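Local coordinates for nonstructural protein 2 (Human rotavirus C, PDB 2GU0) that probably binds single-stranded RNA, hydrolyses nucleoside triphosphates and RNA 5'-triphosphates, and helps form viroplasms for genome replication and packaging as a homooctamer, at residues D256-F261 with G265-I270. Residues are numbered along the deposited sequence; the frame is centred on the assembly and turned at random.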
loop_
_atom_site.group_PDB
_atom_site.type_symbol
_atom_site.label_atom_id
_atom_site.label_comp_id
_atom_site.label_asym_id
_atom_site.label_seq_id
_atom_site.Cartn_x
_atom_site.Cartn_y
_atom_site.Cartn_z
ATOM N N ASP A 256 28.764 39.781 25.733
ATOM C CA ASP A 256 27.545 40.101 24.993
ATOM C C ASP A 256 27.868 40.383 23.529
ATOM O O ASP A 256 26.979 40.397 22.675
ATOM C CB ASP A 256 26.895 41.341 25.628
ATOM C CG ASP A 256 25.640 41.791 24.911
ATOM O OD1 ASP A 256 24.626 41.067 24.975
ATOM O OD2 ASP A 256 25.665 42.874 24.289
ATOM N N GLY A 257 29.150 40.595 23.246
ATOM C CA GLY A 257 29.565 40.923 21.897
ATOM C C GLY A 257 29.223 42.392 21.732
ATOM O O GLY A 257 29.638 43.053 20.776
ATOM N N ASP A 258 28.462 42.895 22.704
ATOM C CA ASP A 258 28.002 44.276 22.741
ATOM C C ASP A 258 27.458 44.662 21.369
ATOM O O ASP A 258 27.842 45.673 20.778
ATOM C CB ASP A 258 29.146 45.198 23.157
ATOM C CG ASP A 258 28.650 46.498 23.749
ATOM O OD1 ASP A 258 27.722 46.447 24.586
ATOM O OD2 ASP A 258 29.192 47.567 23.389
ATOM N N MET A 259 26.553 43.826 20.873
ATOM C CA MET A 259 25.939 44.032 19.572
ATOM C C MET A 259 24.687 44.884 19.673
ATOM O O MET A 259 23.825 44.654 20.518
ATOM C CB MET A 259 25.598 42.685 18.941
ATOM C CG MET A 259 26.805 41.863 18.538
ATOM S SD MET A 259 27.786 42.655 17.251
ATOM C CE MET A 259 26.915 42.225 15.834
ATOM N N ALA A 260 24.592 45.858 18.783
ATOM C CA ALA A 260 23.473 46.784 18.752
ATOM C C ALA A 260 22.078 46.176 18.812
ATOM O O ALA A 260 21.145 46.824 19.275
ATOM C CB ALA A 260 23.584 47.653 17.516
ATOM N N PHE A 261 21.930 44.939 18.349
ATOM C CA PHE A 261 20.623 44.301 18.308
ATOM C C PHE A 261 20.215 43.543 19.555
ATOM O O PHE A 261 19.075 43.089 19.650
ATOM C CB PHE A 261 20.542 43.377 17.089
ATOM C CG PHE A 261 21.497 42.222 17.139
ATOM C CD1 PHE A 261 21.148 41.043 17.790
ATOM C CD2 PHE A 261 22.764 42.325 16.562
ATOM C CE1 PHE A 261 22.039 39.990 17.874
ATOM C CE2 PHE A 261 23.672 41.271 16.638
ATOM C CZ PHE A 261 23.310 40.101 17.295
ATOM N N GLY A 265 16.855 45.598 27.607
ATOM C CA GLY A 265 16.502 45.157 28.943
ATOM C C GLY A 265 17.489 44.115 29.421
ATOM O O GLY A 265 18.026 44.209 30.527
ATOM N N TRP A 266 17.733 43.125 28.568
ATOM C CA TRP A 266 18.661 42.046 28.865
ATOM C C TRP A 266 20.048 42.631 29.077
ATOM O O TRP A 266 20.691 42.371 30.083
ATOM C CB TRP A 266 18.669 41.056 27.692
ATOM C CG TRP A 266 19.548 39.834 27.882
ATOM C CD1 TRP A 266 20.846 39.682 27.480
ATOM C CD2 TRP A 266 19.179 38.605 28.517
ATOM N NE1 TRP A 266 21.302 38.439 27.825
ATOM C CE2 TRP A 266 20.302 37.755 28.462
ATOM C CE3 TRP A 266 18.007 38.142 29.126
ATOM C CZ2 TRP A 266 20.289 36.466 28.995
ATOM C CZ3 TRP A 266 17.993 36.862 29.657
ATOM C CH2 TRP A 266 19.129 36.036 29.588
ATOM N N LYS A 267 20.493 43.429 28.117
ATOM C CA LYS A 267 21.800 44.066 28.164
ATOM C C LYS A 267 22.185 44.567 29.548
ATOM O O LYS A 267 23.238 44.201 30.070
ATOM C CB LYS A 267 21.824 45.232 27.180
ATOM C CG LYS A 267 23.034 46.150 27.275
ATOM C CD LYS A 267 24.314 45.448 26.863
ATOM C CE LYS A 267 25.403 46.459 26.500
ATOM N NZ LYS A 267 25.074 47.267 25.283
ATOM N N THR A 268 21.327 45.402 30.136
ATOM C CA THR A 268 21.580 45.984 31.457
ATOM C C THR A 268 21.270 45.050 32.625
ATOM O O THR A 268 22.018 45.013 33.604
ATOM C CB THR A 268 20.773 47.293 31.680
ATOM O OG1 THR A 268 19.371 47.016 31.580
ATOM C CG2 THR A 268 21.157 48.349 30.655
ATOM N N CYS A 269 20.162 44.321 32.537
ATOM C CA CYS A 269 19.793 43.400 33.604
ATOM C C CYS A 269 20.952 42.456 33.879
ATOM O O CYS A 269 21.291 42.195 35.030
ATOM C CB CYS A 269 18.561 42.588 33.214
ATOM S SG CYS A 269 18.221 41.200 34.320
ATOM N N ILE A 270 21.559 41.950 32.812
ATOM C CA ILE A 270 22.688 41.038 32.938
ATOM C C ILE A 270 23.919 41.828 33.357
ATOM O O ILE A 270 24.904 41.266 33.825
ATOM C CB ILE A 270 22.951 40.277 31.602
ATOM C CG1 ILE A 270 21.778 39.338 31.311
ATOM C CG2 ILE A 270 24.235 39.464 31.679
ATOM C CD1 ILE A 270 21.431 38.430 32.468
#
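With its CG turned away from the main-chain nitrogen (chi1 170°), Lys267 leaves the helix, bends at chi2 and again at chi4, and this doubly kinked chain carries NZ across to the loop 256-261. Asp258 swings its carboxylate out to meet it, its own CG likewise opposite the main-chain nitrogen (chi1 -157°). The two ends join in a salt bridge, Lys267 NZ to Asp258 OD1 at 2.9 Å, although as a hydrogen bond it is weak. Asp258 and Lys267 are both exposed, so solvent probably screens much of their attraction.

The CB of Asp256 is directed toward the helix, and its carboxylate meets the middle of the lysine rather than its tip. The two side chains lie at about a right angle, with Asp256 OD2 3.9 Å from Lys267 CD. Asp256 OD2 stays 4.5 Å from Lys267 NZ, too far for a salt bridge, yet its charge should still favour the ammonium group. Lys267 thus runs past one acid to bind another.

Within the helix itself, Ile270 CG1 sits 3.5 Å above one face of the Trp266 ring, offset toward its rim. Helix 231-243 packs against both residues, while Phe261 of the loop meets the rings of Phe202 and Trp223 edge-to-face.

The contact is a local, partly exposed tie between the start of helix 264-275 and the loop leading into it. It belongs to the HIT-like C-terminal part of NSP2, where the side chain of Asp256 lies about 7 Å from Gly219, a predicted ATP-binding residue, close to the predicted nucleotide site.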